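Local atomic coordinates of type IV pilus assembly protein PilC (Thermus thermophilus, PDB entry 2WHN), a protein that serves as an inner-membrane component of the type IV pilus machinery, probably controlling pilus assembly and disassembly and supporting the localization and activity of the ATPase PilB. Residues R8-K13 with T43-F48. Numbering follows the deposited sequence.
Sequences RGPGLK and TENRKF
P10 packs against F48 at the start of helix 46-60, its ring carbon CG lying 3.7 Å from F48 CB. Its CB sits over one face of the phenyl ring, 4.0 Å from F48 CG, so the contact is apolar, pyrrolidine methylenes against an aromatic face. The F48 side chain leaves its helix with CG anti to the backbone N (chi1 -157°), which sets the near part of the ring, CG and CD1, beside the proline. A proline suits this place because its closed ring presents a compact apolar surface with little freedom to move. Just before it, G9 runs alongside the helix, its CA 4.2 Å from K47 CB; it has no side chain to place between the backbone and the stem of the lysine, whose charged end leads away.

N45, the residue before the helix, fills the N-cap position, and an asparagine fits there because its short amide can turn back to the first turn of its own helix. With its CG anti to the backbone N (chi1 -179°), the N45 side chain crosses the P10 side chain at roughly a right angle and comes near the R8 and G9 backbone.

Farther out, the R46 guanidinium makes a salt bridge with E7, tying the helix to the chain preceding the contact. F18 of helix 12-28 meets the F48 ring edge-to-face, while I74 touches both P10 and F48. The contact thus joins two helix beginnings at the surface of this all-helical N-terminal domain: the lead-in to helix 12-28, whose N-cap is G11, rests against the first turn of helix 46-60.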
# COMPACT_ATOMS: atom_id res chain seq x y z
N ARG A 8 -4.76 -0.63 -17.65
CA ARG A 8 -3.63 -1.20 -16.92
C ARG A 8 -3.72 -0.86 -15.43
O ARG A 8 -3.61 0.31 -15.05
CB ARG A 8 -2.30 -0.68 -17.47
CG ARG A 8 -2.11 -0.87 -18.97
CD ARG A 8 -0.76 -0.32 -19.41
NE ARG A 8 -0.29 -0.95 -20.65
CZ ARG A 8 0.99 -1.16 -20.93
NH1 ARG A 8 1.93 -0.82 -20.06
NH2 ARG A 8 1.33 -1.72 -22.08
N GLY A 9 -3.95 -1.87 -14.60
CA GLY A 9 -4.00 -1.68 -13.15
C GLY A 9 -2.64 -1.87 -12.51
O GLY A 9 -1.65 -2.14 -13.19
N PRO A 10 -2.58 -1.75 -11.17
CA PRO A 10 -1.32 -1.85 -10.45
C PRO A 10 -0.62 -3.18 -10.72
O PRO A 10 -1.26 -4.23 -10.72
CB PRO A 10 -1.75 -1.78 -8.98
CG PRO A 10 -3.09 -1.12 -8.99
CD PRO A 10 -3.73 -1.53 -10.27
N GLY A 11 0.69 -3.13 -10.94
CA GLY A 11 1.48 -4.34 -11.08
C GLY A 11 2.32 -4.64 -9.85
O GLY A 11 2.20 -3.97 -8.82
N LEU A 12 3.13 -5.69 -9.94
CA LEU A 12 4.08 -6.02 -8.90
C LEU A 12 5.00 -4.84 -8.63
O LEU A 12 5.29 -4.52 -7.47
CB LEU A 12 4.91 -7.25 -9.30
CG LEU A 12 6.06 -7.61 -8.35
CD1 LEU A 12 5.53 -7.93 -6.96
CD2 LEU A 12 6.87 -8.78 -8.89
N LYS A 13 5.49 -4.21 -9.69
CA LYS A 13 6.37 -3.06 -9.55
C LYS A 13 5.68 -1.95 -8.76
O LYS A 13 6.23 -1.44 -7.79
CB LYS A 13 6.82 -2.53 -10.92
CG LYS A 13 8.09 -1.70 -10.85
CD LYS A 13 8.47 -1.13 -12.21
CE LYS A 13 7.37 -0.25 -12.77
NZ LYS A 13 6.78 0.64 -11.73
N THR A 43 2.42 8.48 -6.83
CA THR A 43 2.14 7.17 -7.40
C THR A 43 1.88 7.27 -8.91
O THR A 43 1.07 8.08 -9.36
CB THR A 43 0.94 6.52 -6.70
OG1 THR A 43 1.24 6.34 -5.31
CG2 THR A 43 0.63 5.16 -7.33
N GLU A 44 2.58 6.44 -9.68
CA GLU A 44 2.62 6.61 -11.14
C GLU A 44 1.39 6.03 -11.83
O GLU A 44 0.86 6.63 -12.77
CB GLU A 44 3.89 5.98 -11.72
CG GLU A 44 4.40 6.67 -12.97
CD GLU A 44 4.87 5.69 -14.04
OE1 GLU A 44 5.35 4.59 -13.68
OE2 GLU A 44 4.77 6.03 -15.24
N ASN A 45 0.97 4.85 -11.41
CA ASN A 45 -0.19 4.18 -12.00
C ASN A 45 -1.50 4.84 -11.58
O ASN A 45 -1.81 4.92 -10.39
CB ASN A 45 -0.19 2.70 -11.62
CG ASN A 45 -1.36 1.95 -12.23
OD1 ASN A 45 -1.27 1.46 -13.36
ND2 ASN A 45 -2.45 1.84 -11.48
N ARG A 46 -2.28 5.30 -12.56
CA ARG A 46 -3.48 6.08 -12.28
C ARG A 46 -4.50 5.31 -11.45
O ARG A 46 -5.19 5.88 -10.61
CB ARG A 46 -4.14 6.54 -13.59
CG ARG A 46 -5.36 7.43 -13.37
CD ARG A 46 -6.24 7.48 -14.60
NE ARG A 46 -7.17 6.35 -14.66
CZ ARG A 46 -8.33 6.30 -14.02
NH1 ARG A 46 -8.72 7.32 -13.26
NH2 ARG A 46 -9.11 5.23 -14.13
N LYS A 47 -4.65 4.03 -11.76
CA LYS A 47 -5.59 3.18 -11.06
C LYS A 47 -5.14 2.92 -9.62
O LYS A 47 -5.96 2.88 -8.70
CB LYS A 47 -5.78 1.85 -11.80
CG LYS A 47 -7.03 1.10 -11.39
CD LYS A 47 -7.74 0.50 -12.60
CE LYS A 47 -9.18 0.14 -12.28
NZ LYS A 47 -9.94 -0.27 -13.50
N PHE A 48 -3.83 2.76 -9.42
CA PHE A 48 -3.30 2.63 -8.07
C PHE A 48 -3.46 3.93 -7.30
O PHE A 48 -3.77 3.91 -6.11
CB PHE A 48 -1.83 2.20 -8.10
CG PHE A 48 -1.38 1.53 -6.83
CD1 PHE A 48 -2.30 0.98 -5.95
CD2 PHE A 48 -0.03 1.41 -6.54
CE1 PHE A 48 -1.88 0.35 -4.78
CE2 PHE A 48 0.39 0.76 -5.38
CZ PHE A 48 -0.53 0.24 -4.51